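Local coordinates for protein glycosyl hydrolase (Rhizobium leguminosarum bv. trifolii, PDB 5NDX) that probably hydrolyses O-glycosidic bonds as a family 39 glycosyl hydrolase, and is the bacterial orthologue of human alpha-L-iduronidase, at residues P190-L195 with V246-E251; N236-R241 with I261-C266; Q521-P526 with S562-Y567. The protein carries 2 engineered substitutions. All coordinates share one frame; numbering follows the deposited sequence.

Contact 1 of 3, residues P190-L195 with V246-E251; sequences PIFRAL and VDYLKE
Tyr248 and Arg193 meet at about a right angle. The phenol end of Tyr248 presses against the aliphatic stem of the arginine. Its OH lies 3.2 Å from Arg193 CD and 3.2 Å from Arg193 CG. These are carbon contacts, not polar bonds. The arginine chain bends at chi3 and turns the guanidinium away from the phenol, over Pro190 CA; its plane is 62° from the ring plane. Arg193 NE is held by a hydrogen bond to Leu188 O. Tyr248 reaches across because its CG is anti to the backbone N. Nearer its own backbone, Tyr248 CD1 approaches the edge of the Phe192 ring, near its plane, 4.4 Å from Phe192 CE1. Leu249 CD2 sits 4.3 Å from Phe192 CZ. Phe192 also packs on Ile217 and Ile219 of strand 216-219. An alanine in place of Tyr248 would probably leave the stem of Arg193 without its partner and open a gap between the helices. The axes of helix segments 190-195 and 246-251 come no closer than 12.2 Å and are inclined at 34°, so large side chains bridge the distance. Such side-by-side packing of successive outer helices over a parallel strand is characteristic of the TIM barrel.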
loop_
_atom_site.group_PDB
_atom_site.type_symbol
_atom_site.label_atom_id
_atom_site.label_comp_id
_atom_site.label_asym_id
_atom_site.label_seq_id
_atom_site.Cartn_x
_atom_site.Cartn_y
_atom_site.Cartn_z
ATOM N N PRO A 190 2.450 28.977 1.250
ATOM C CA PRO A 190 3.335 29.856 0.515
ATOM C C PRO A 190 4.297 29.134 -0.408
ATOM O O PRO A 190 4.421 29.526 -1.572
ATOM C CB PRO A 190 4.092 30.585 1.634
ATOM C CG PRO A 190 3.059 30.759 2.677
ATOM C CD PRO A 190 2.334 29.420 2.662
ATOM N N ILE A 191 4.954 28.089 0.106
ATOM C CA ILE A 191 5.798 27.249 -0.705
ATOM C C ILE A 191 5.054 26.686 -1.930
ATOM O O ILE A 191 5.592 26.654 -3.013
ATOM C CB ILE A 191 6.384 26.077 0.111
ATOM C CG1 ILE A 191 7.494 26.579 1.041
ATOM C CG2 ILE A 191 7.009 25.032 -0.822
ATOM C CD1 ILE A 191 8.797 26.952 0.310
ATOM N N PHE A 192 3.827 26.218 -1.733
ATOM C CA PHE A 192 3.077 25.628 -2.822
ATOM C C PHE A 192 2.835 26.686 -3.884
ATOM O O PHE A 192 3.151 26.472 -5.022
ATOM C CB PHE A 192 1.769 24.996 -2.364
ATOM C CG PHE A 192 0.921 24.509 -3.502
ATOM C CD1 PHE A 192 -0.004 25.366 -4.131
ATOM C CD2 PHE A 192 1.014 23.197 -3.945
ATOM C CE1 PHE A 192 -0.779 24.922 -5.207
ATOM C CE2 PHE A 192 0.256 22.755 -5.022
ATOM C CZ PHE A 192 -0.644 23.607 -5.657
ATOM N N ARG A 193 2.276 27.815 -3.482
ATOM C CA ARG A 193 1.973 28.903 -4.423
ATOM C C ARG A 193 3.204 29.385 -5.130
ATOM O O ARG A 193 3.176 29.597 -6.344
ATOM C CB ARG A 193 1.275 30.060 -3.722
ATOM C CG ARG A 193 -0.141 29.686 -3.333
ATOM C CD ARG A 193 -0.967 30.870 -2.827
ATOM N NE ARG A 193 -0.905 30.915 -1.378
ATOM C CZ ARG A 193 -0.252 31.799 -0.621
ATOM N NH1 ARG A 193 -0.293 31.664 0.703
ATOM N NH2 ARG A 193 0.432 32.807 -1.138
ATOM N N ALA A 194 4.295 29.486 -4.383
ATOM C CA ALA A 194 5.569 29.903 -4.967
ATOM C C ALA A 194 6.092 28.940 -6.019
ATOM O O ALA A 194 6.607 29.372 -7.055
ATOM C CB ALA A 194 6.606 30.104 -3.875
ATOM N N LEU A 195 5.965 27.629 -5.803
ATOM C CA LEU A 195 6.549 26.688 -6.767
ATOM C C LEU A 195 5.735 26.695 -8.054
ATOM O O LEU A 195 6.262 26.580 -9.159
ATOM C CB LEU A 195 6.635 25.290 -6.178
ATOM C CG LEU A 195 7.581 24.198 -6.730
ATOM C CD1 LEU A 195 6.850 23.022 -7.355
ATOM C CD2 LEU A 195 8.698 24.665 -7.637
ATOM N N VAL A 246 -6.959 22.358 -7.211
ATOM C CA VAL A 246 -7.159 22.333 -8.654
ATOM C C VAL A 246 -7.830 23.661 -9.134
ATOM O O VAL A 246 -7.385 24.239 -10.111
ATOM C CB VAL A 246 -7.942 21.075 -9.090
ATOM C CG1 VAL A 246 -8.343 21.145 -10.566
ATOM C CG2 VAL A 246 -7.103 19.817 -8.866
ATOM N N ASP A 247 -8.856 24.148 -8.441
ATOM C CA ASP A 247 -9.479 25.438 -8.784
ATOM C C ASP A 247 -8.487 26.605 -8.768
ATOM O O ASP A 247 -8.537 27.461 -9.632
ATOM C CB ASP A 247 -10.631 25.797 -7.838
ATOM C CG ASP A 247 -11.857 24.936 -8.044
ATOM O OD1 ASP A 247 -12.015 24.365 -9.142
ATOM O OD2 ASP A 247 -12.665 24.833 -7.096
ATOM N N TYR A 248 -7.606 26.620 -7.778
ATOM C CA TYR A 248 -6.550 27.579 -7.697
ATOM C C TYR A 248 -5.651 27.513 -8.930
ATOM O O TYR A 248 -5.277 28.555 -9.475
ATOM C CB TYR A 248 -5.753 27.385 -6.420
ATOM C CG TYR A 248 -4.594 28.324 -6.305
ATOM C CD1 TYR A 248 -3.357 28.009 -6.874
ATOM C CD2 TYR A 248 -4.714 29.537 -5.591
ATOM C CE1 TYR A 248 -2.273 28.890 -6.785
ATOM C CE2 TYR A 248 -3.636 30.424 -5.491
ATOM C CZ TYR A 248 -2.425 30.110 -6.100
ATOM O OH TYR A 248 -1.340 30.973 -5.975
ATOM N N LEU A 249 -5.312 26.318 -9.374
ATOM C CA LEU A 249 -4.512 26.166 -10.575
ATOM C C LEU A 249 -5.260 26.591 -11.831
ATOM O O LEU A 249 -4.648 27.203 -12.702
ATOM C CB LEU A 249 -4.016 24.726 -10.782
ATOM C CG LEU A 249 -3.135 24.142 -9.676
ATOM C CD1 LEU A 249 -2.944 22.652 -9.858
ATOM C CD2 LEU A 249 -1.797 24.826 -9.618
ATOM N N LYS A 250 -6.537 26.240 -11.945
ATOM C CA LYS A 250 -7.307 26.587 -13.126
ATOM C C LYS A 250 -7.352 28.127 -13.278
ATOM O O LYS A 250 -7.190 28.617 -14.369
ATOM C CB LYS A 250 -8.730 26.018 -13.106
ATOM C CG LYS A 250 -8.874 24.518 -13.394
ATOM C CD LYS A 250 -10.363 24.126 -13.479
ATOM C CE LYS A 250 -10.613 22.612 -13.489
ATOM N NZ LYS A 250 -9.906 21.811 -14.548
ATOM N N GLU A 251 -7.522 28.848 -12.171
ATOM C CA GLU A 251 -7.636 30.295 -12.181
ATOM C C GLU A 251 -6.292 30.978 -12.395
ATOM O O GLU A 251 -6.187 31.854 -13.238
ATOM C CB GLU A 251 -8.247 30.795 -10.878
ATOM C CG GLU A 251 -8.930 32.158 -10.997
ATOM C CD GLU A 251 -8.920 32.926 -9.680
ATOM O OE1 GLU A 251 -9.951 32.959 -8.961
ATOM O OE2 GLU A 251 -7.851 33.477 -9.350
#

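Contact 2 of 3, residues N236-R241 with I261-C266; sequences NAIVDR and IVNDEC. With 8U8 ((2~{R},3~{S},4~{S},5~{R},6~{S})-6-(4-methyl-2-oxidanylidene-chromen-7-yl)oxy-3,4,5-tris(oxidanyl)oxane-2-carboxylic acid), chain M; 8U8 ((2~{R},3~{S},4~{S},5~{R},6~{S})-6-(4-methyl-2-oxidanylidene-chromen-7-yl)oxy-3,4,5-tris(oxidanyl)oxane-2-carboxylic acid), chain N.
Ile238 CG2 and Asn263 CG are each anti to their own backbone N, and this sets the methyl against the amide (Asn263 chi1 -174°). Ile238 CG2 lies 3.8 Å from Asn263 ND2. Cys266 SG packs 4.2 Å from Ile238 CG2, the same methyl. The Asn263 amide is held at both ends. Its ND2 bonds to Glu221 O. Its OD1 accepts from Glu265 N at 3.2 Å, with an N-H...O angle of 154° and the donor tilted 24° from the carbonyl plane. This Asx turn bends the chain just after strand 261-263. From the second shell, Asn263 is likely to steady the backbone of Glu265, which meets the ligand. Glu265 OE2 accepts a hydrogen bond, 2.5 Å, from O3 of the 8U8 in chain M, and the carboxylate also pairs with Arg57 and Lys222. The carboxylate sits too close to this ligand in the model, so the exact length is doubtful. Val262 CG2 touches C14 of the second 8U8, in chain N, at 3.8 Å. Helix 235-252 thus backs a barrel strand whose following turn carries a sugar-binding carboxylate. Ligand binding just beyond the C-terminal end of a parallel strand is characteristic of TIM-barrel enzymes.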
loop_
_atom_site.group_PDB
_atom_site.type_symbol
_atom_site.label_atom_id
_atom_site.label_comp_id
_atom_site.label_asym_id
_atom_site.label_seq_id
_atom_site.Cartn_x
_atom_site.Cartn_y
_atom_site.Cartn_z
ATOM N N ASN A 236 -14.477 13.097 2.946
ATOM C CA ASN A 236 -14.883 13.923 1.802
ATOM C C ASN A 236 -14.143 15.252 1.718
ATOM O O ASN A 236 -13.929 15.765 0.587
ATOM C CB ASN A 236 -16.419 14.113 1.714
ATOM C CG ASN A 236 -17.124 13.004 0.866
ATOM O OD1 ASN A 236 -18.123 12.410 1.302
ATOM N ND2 ASN A 236 -16.638 12.744 -0.308
ATOM N N ALA A 237 -13.660 15.775 2.855
ATOM C CA ALA A 237 -12.925 17.036 2.807
ATOM C C ALA A 237 -11.544 16.890 2.182
ATOM O O ALA A 237 -10.964 17.866 1.709
ATOM C CB ALA A 237 -12.846 17.692 4.189
ATOM N N ILE A 238 -11.003 15.677 2.181
ATOM C CA ILE A 238 -9.752 15.425 1.485
ATOM C C ILE A 238 -9.946 15.733 0.002
ATOM O O ILE A 238 -9.159 16.440 -0.588
ATOM C CB ILE A 238 -9.248 13.978 1.671
ATOM C CG1 ILE A 238 -8.870 13.724 3.144
ATOM C CG2 ILE A 238 -8.058 13.699 0.755
ATOM C CD1 ILE A 238 -8.664 12.236 3.475
ATOM N N VAL A 239 -10.996 15.190 -0.581
ATOM C CA VAL A 239 -11.360 15.477 -1.961
ATOM C C VAL A 239 -11.732 16.977 -2.150
ATOM O O VAL A 239 -11.354 17.578 -3.155
ATOM C CB VAL A 239 -12.522 14.601 -2.421
ATOM C CG1 VAL A 239 -13.106 15.128 -3.736
ATOM C CG2 VAL A 239 -12.037 13.176 -2.580
ATOM N N ASP A 240 -12.441 17.566 -1.198
ATOM C CA ASP A 240 -12.797 18.990 -1.295
ATOM C C ASP A 240 -11.541 19.855 -1.367
ATOM O O ASP A 240 -11.446 20.741 -2.238
ATOM C CB ASP A 240 -13.669 19.465 -0.119
ATOM C CG ASP A 240 -14.998 18.751 -0.052
ATOM O OD1 ASP A 240 -15.454 18.203 -1.078
ATOM O OD2 ASP A 240 -15.583 18.708 1.048
ATOM N N ARG A 241 -10.577 19.609 -0.484
ATOM C CA ARG A 241 -9.381 20.432 -0.513
ATOM C C ARG A 241 -8.542 20.200 -1.758
ATOM O O ARG A 241 -7.941 21.145 -2.261
ATOM C CB ARG A 241 -8.565 20.340 0.777
ATOM C CG ARG A 241 -9.343 20.866 2.010
ATOM C CD ARG A 241 -8.398 21.051 3.185
ATOM N NE ARG A 241 -7.656 19.823 3.432
ATOM C CZ ARG A 241 -8.137 18.786 4.099
ATOM N NH1 ARG A 241 -9.352 18.835 4.626
ATOM N NH2 ARG A 241 -7.377 17.694 4.260
ATOM N N ILE A 261 -2.196 14.961 -10.785
ATOM C CA ILE A 261 -2.313 15.388 -9.366
ATOM C C ILE A 261 -2.072 14.182 -8.485
ATOM O O ILE A 261 -2.650 13.097 -8.727
ATOM C CB ILE A 261 -3.719 15.929 -9.050
ATOM C CG1 ILE A 261 -4.084 17.070 -10.008
ATOM C CG2 ILE A 261 -3.806 16.438 -7.613
ATOM C CD1 ILE A 261 -3.137 18.265 -9.957
ATOM N N VAL A 262 -1.241 14.367 -7.464
ATOM C CA VAL A 262 -0.834 13.284 -6.581
ATOM C C VAL A 262 -1.066 13.723 -5.134
ATOM O O VAL A 262 -0.685 14.839 -4.768
ATOM C CB VAL A 262 0.637 12.984 -6.831
ATOM C CG1 VAL A 262 1.200 12.042 -5.769
ATOM C CG2 VAL A 262 0.796 12.421 -8.246
ATOM N N ASN A 263 -1.765 12.907 -4.352
ATOM C CA ASN A 263 -1.772 13.034 -2.897
ATOM C C ASN A 263 -0.745 12.016 -2.394
ATOM O O ASN A 263 -1.018 10.839 -2.352
ATOM C CB ASN A 263 -3.136 12.788 -2.328
ATOM C CG ASN A 263 -3.230 13.046 -0.835
ATOM O OD1 ASN A 263 -2.234 13.066 -0.103
ATOM N ND2 ASN A 263 -4.454 13.178 -0.371
ATOM N N ASP A 264 0.412 12.502 -1.975
ATOM C CA ASP A 264 1.551 11.656 -1.650
ATOM C C ASP A 264 1.557 11.158 -0.196
ATOM O O ASP A 264 2.476 10.422 0.206
ATOM C CB ASP A 264 2.892 12.375 -2.055
ATOM C CG ASP A 264 3.115 13.703 -1.332
ATOM O OD1 ASP A 264 2.292 14.088 -0.429
ATOM O OD2 ASP A 264 4.138 14.374 -1.616
ATOM N N GLU A 265 0.567 11.573 0.593
ATOM C CA GLU A 265 0.425 11.107 1.970
ATOM C C GLU A 265 -1.009 11.228 2.408
ATOM O O GLU A 265 -1.397 12.213 3.057
ATOM C CB GLU A 265 1.266 11.948 2.940
ATOM C CG GLU A 265 2.636 11.438 3.194
ATOM C CD GLU A 265 3.361 12.271 4.232
ATOM O OE1 GLU A 265 2.818 12.447 5.352
ATOM O OE2 GLU A 265 4.486 12.707 3.939
ATOM N N CYS A 266 -1.815 10.262 2.054
ATOM C CA CYS A 266 -3.213 10.407 2.265
ATOM C C CYS A 266 -3.612 9.440 3.388
ATOM O O CYS A 266 -3.806 8.265 3.129
ATOM C CB CYS A 266 -3.928 10.123 0.992
ATOM S SG CYS A 266 -5.718 10.288 1.091
HETATM C C15 8U8 M . 4.741 19.819 11.597
HETATM C C13 8U8 M . 3.715 19.715 10.631
HETATM C C14 8U8 M . 2.939 20.844 10.358
HETATM C C16 8U8 M . 1.940 20.795 9.382
HETATM O O9 8U8 M . 1.277 21.818 9.220
HETATM O O8 8U8 M . 1.682 19.634 8.679
HETATM C C11 8U8 M . 2.499 18.542 8.838
HETATM C C10 8U8 M . 2.303 17.428 8.015
HETATM C C12 8U8 M . 3.519 18.566 9.828
HETATM C C7 8U8 M . 4.351 17.435 9.932
HETATM C C8 8U8 M . 4.155 16.325 9.103
HETATM C C9 8U8 M . 3.126 16.304 8.147
HETATM O O2 8U8 M . 2.917 15.246 7.284
HETATM C C5 8U8 M . 3.305 13.846 7.569
HETATM O O1 8U8 M . 2.851 13.502 8.887
HETATM C C1 8U8 M . 3.381 12.383 9.487
HETATM C C6 8U8 M . 2.248 11.833 10.144
HETATM O O7 8U8 M . 2.480 11.150 11.135
HETATM O O6 8U8 M . 1.164 12.069 9.642
HETATM C C2 8U8 M . 3.899 11.255 8.544
HETATM O O5 8U8 M . 2.768 10.526 8.024
HETATM C C3 8U8 M . 4.858 11.784 7.389
HETATM O O4 8U8 M . 6.145 11.314 7.597
HETATM C C4 8U8 M . 4.849 13.343 7.299
HETATM O O3 8U8 M . 5.473 13.735 6.009
HETATM C C15 8U8 N . 4.074 10.391 -8.667
HETATM C C13 8U8 N . 3.368 10.008 -9.811
HETATM C C14 8U8 N . 3.157 10.921 -10.836
HETATM C C16 8U8 N . 2.525 10.521 -12.004
HETATM O O9 8U8 N . 2.298 11.351 -12.875
HETATM O O8 8U8 N . 2.039 9.257 -12.128
HETATM C C11 8U8 N . 2.279 8.343 -11.164
HETATM C C10 8U8 N . 1.836 7.071 -11.431
HETATM C C12 8U8 N . 2.933 8.691 -9.991
HETATM C C7 8U8 N . 3.151 7.680 -9.055
HETATM C C8 8U8 N . 2.696 6.392 -9.317
HETATM C C9 8U8 N . 2.044 6.068 -10.509
HETATM O O2 8U8 N . 1.632 4.777 -10.724
HETATM C C5 8U8 N . 1.386 4.336 -12.085
HETATM O O1 8U8 N . 0.010 4.715 -12.263
HETATM C C1 8U8 N . -0.659 4.308 -13.478
HETATM C C6 8U8 N . -0.019 4.979 -14.744
HETATM O O7 8U8 N . 0.591 6.059 -14.611
HETATM O O6 8U8 N . -0.104 4.352 -15.811
HETATM C C2 8U8 N . -0.569 2.784 -13.522
HETATM O O5 8U8 N . -1.240 2.226 -14.694
HETATM C C3 8U8 N . 0.911 2.340 -13.478
HETATM O O4 8U8 N . 0.934 0.938 -13.432
HETATM C C4 8U8 N . 1.574 2.863 -12.203
HETATM O O3 8U8 N . 2.972 2.565 -12.175
#

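Contact 3 of 3, residues Q521-P526 with S562-Y567; sequences QVLVVP and SPAIFY
Val525 carries much of this contact with Pro563 and Ala564. Its CB points toward the other segment but stays back, 4.5 Å from Ala564 CB. CG1, anti to the carbonyl carbon (chi1 -60°), goes deepest. It meets Pro563 CG at 3.8 Å and Ala564 CB at 3.9 Å, so it rests between a proline ring and a methyl. CG2, between the backbone N and the carbonyl carbon, reaches the same Ala564 CB at 4.0 Å. The valine and the proline ring pass one another running in opposing senses. Two residues back, Leu523 CD1 completes the group, 4.0 Å from Ala564 CB. The alanine methyl therefore lies against two branched side chains. Ala564 adopts a left-handed backbone conformation (phi 57°), a bend that leads from Pro563 into strand 566-572. Strand 518-526 is bonded within its own sheet, Leu523 to Cys441 and Val525 to Ala439, and Leu523 and Val525 offer Ala564 and Pro563 their hydrocarbon branches. The contact joins the large mixed sheet to the approach of the C-terminal antiparallel sheet. Its chemistry is wholly apolar across the segments: the two parts are held by fit and by burial of hydrocarbon, without a directional bond.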
loop_
_atom_site.group_PDB
_atom_site.type_symbol
_atom_site.label_atom_id
_atom_site.label_comp_id
_atom_site.label_asym_id
_atom_site.label_seq_id
_atom_site.Cartn_x
_atom_site.Cartn_y
_atom_site.Cartn_z
ATOM N N GLN A 521 -14.702 -8.283 -0.819
ATOM C CA GLN A 521 -14.274 -8.393 -2.238
ATOM C C GLN A 521 -14.981 -9.602 -2.843
ATOM O O GLN A 521 -14.930 -10.702 -2.285
ATOM C CB GLN A 521 -12.756 -8.528 -2.323
ATOM C CG GLN A 521 -12.188 -8.174 -3.676
ATOM C CD GLN A 521 -12.249 -6.707 -3.949
ATOM O OE1 GLN A 521 -12.284 -5.872 -3.023
ATOM N NE2 GLN A 521 -12.244 -6.350 -5.231
ATOM N N VAL A 522 -15.722 -9.372 -3.929
ATOM C CA VAL A 522 -16.417 -10.429 -4.635
ATOM C C VAL A 522 -15.666 -10.650 -5.978
ATOM O O VAL A 522 -15.557 -9.730 -6.796
ATOM C CB VAL A 522 -17.846 -10.008 -4.929
ATOM C CG1 VAL A 522 -18.601 -11.143 -5.634
ATOM C CG2 VAL A 522 -18.557 -9.554 -3.614
ATOM N N LEU A 523 -15.162 -11.857 -6.184
ATOM C CA LEU A 523 -14.497 -12.240 -7.403
ATOM C C LEU A 523 -15.367 -13.279 -8.051
ATOM O O LEU A 523 -15.767 -14.251 -7.385
ATOM C CB LEU A 523 -13.132 -12.851 -7.104
ATOM C CG LEU A 523 -12.168 -11.967 -6.295
ATOM C CD1 LEU A 523 -10.902 -12.729 -5.882
ATOM C CD2 LEU A 523 -11.804 -10.756 -7.075
ATOM N N VAL A 524 -15.725 -13.038 -9.306
ATOM C CA VAL A 524 -16.473 -14.003 -10.109
ATOM C C VAL A 524 -15.601 -14.288 -11.342
ATOM O O VAL A 524 -15.404 -13.400 -12.174
ATOM C CB VAL A 524 -17.809 -13.457 -10.544
ATOM C CG1 VAL A 524 -18.551 -14.499 -11.362
ATOM C CG2 VAL A 524 -18.668 -13.068 -9.329
ATOM N N VAL A 525 -15.022 -15.488 -11.412
ATOM C CA VAL A 525 -13.986 -15.744 -12.397
ATOM C C VAL A 525 -14.373 -16.934 -13.302
ATOM O O VAL A 525 -14.941 -17.879 -12.818
ATOM C CB VAL A 525 -12.617 -15.971 -11.760
ATOM C CG1 VAL A 525 -12.228 -14.745 -10.990
ATOM C CG2 VAL A 525 -12.580 -17.177 -10.840
ATOM N N PRO A 526 -14.067 -16.865 -14.615
ATOM C CA PRO A 526 -14.391 -17.958 -15.512
ATOM C C PRO A 526 -13.421 -19.119 -15.354
ATOM O O PRO A 526 -12.396 -18.989 -14.734
ATOM C CB PRO A 526 -14.268 -17.329 -16.901
ATOM C CG PRO A 526 -13.203 -16.291 -16.718
ATOM C CD PRO A 526 -13.498 -15.714 -15.340
ATOM N N SER A 562 -3.378 -14.398 -13.701
ATOM C CA SER A 562 -4.706 -14.939 -13.375
ATOM C C SER A 562 -5.318 -14.413 -12.056
ATOM O O SER A 562 -4.627 -14.241 -11.060
ATOM C CB SER A 562 -4.649 -16.444 -13.360
ATOM O OG SER A 562 -4.403 -16.888 -14.662
ATOM N N PRO A 563 -6.625 -14.109 -12.059
ATOM C CA PRO A 563 -7.325 -13.647 -10.855
ATOM C C PRO A 563 -7.687 -14.802 -9.953
ATOM O O PRO A 563 -7.781 -15.926 -10.422
ATOM C CB PRO A 563 -8.615 -13.030 -11.419
ATOM C CG PRO A 563 -8.888 -13.858 -12.622
ATOM C CD PRO A 563 -7.516 -14.107 -13.230
ATOM N N ALA A 564 -7.948 -14.513 -8.681
ATOM C CA ALA A 564 -8.492 -15.492 -7.735
ATOM C C ALA A 564 -7.611 -16.753 -7.596
ATOM O O ALA A 564 -8.105 -17.884 -7.588
ATOM C CB ALA A 564 -9.908 -15.878 -8.112
ATOM N N ILE A 565 -6.301 -16.516 -7.505
ATOM C CA ILE A 565 -5.312 -17.529 -7.172
ATOM C C ILE A 565 -4.910 -17.455 -5.708
ATOM O O ILE A 565 -4.603 -16.372 -5.202
ATOM C CB ILE A 565 -4.047 -17.370 -8.028
ATOM C CG1 ILE A 565 -4.410 -17.405 -9.519
ATOM C CG2 ILE A 565 -3.065 -18.501 -7.729
ATOM C CD1 ILE A 565 -5.097 -18.699 -10.027
ATOM N N PHE A 566 -4.922 -18.609 -5.053
ATOM C CA PHE A 566 -4.554 -18.776 -3.663
ATOM C C PHE A 566 -3.365 -19.729 -3.511
ATOM O O PHE A 566 -3.264 -20.705 -4.254
ATOM C CB PHE A 566 -5.753 -19.388 -2.935
ATOM C CG PHE A 566 -6.969 -18.535 -3.015
ATOM C CD1 PHE A 566 -7.858 -18.673 -4.048
ATOM C CD2 PHE A 566 -7.178 -17.537 -2.071
ATOM C CE1 PHE A 566 -8.982 -17.879 -4.115
ATOM C CE2 PHE A 566 -8.312 -16.747 -2.138
ATOM C CZ PHE A 566 -9.198 -16.912 -3.169
ATOM N N TYR A 567 -2.484 -19.479 -2.552
ATOM C CA TYR A 567 -1.266 -20.293 -2.378
ATOM C C TYR A 567 -1.351 -21.092 -1.084
ATOM O O TYR A 567 -1.933 -20.638 -0.065
ATOM C CB TYR A 567 0.007 -19.429 -2.420
ATOM C CG TYR A 567 0.115 -18.638 -3.679
ATOM C CD1 TYR A 567 0.653 -19.192 -4.844
ATOM C CD2 TYR A 567 -0.422 -17.367 -3.763
ATOM C CE1 TYR A 567 0.679 -18.456 -6.041
ATOM C CE2 TYR A 567 -0.393 -16.631 -4.945
ATOM C CZ TYR A 567 0.180 -17.181 -6.097
ATOM O OH TYR A 567 0.177 -16.424 -7.263
#

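How the contacts relate
Contacts 1 and 2 share helix 235-252 and touch each other, Val246 CG2 lying 4.2 Å from Ile261 CG1. Both belong to the barrel. Contact 2 is fully buried and holds the helix on strand 261-263, close to the bound 8U8. Contact 1 lies further out, between two helices, partly exposed. Contact 3 stands apart, its centre about 43 Å from that of contact 1 and about 31 Å from that of contact 2. It is partly buried and joins a strand of the large mixed sheet to the loop that leads into the C-terminal sheet. All three meet by packing; contact 2 packs beside a polar ligand site, contact 1 includes an arginine stem and a phenol, and contact 3 is aliphatic alone.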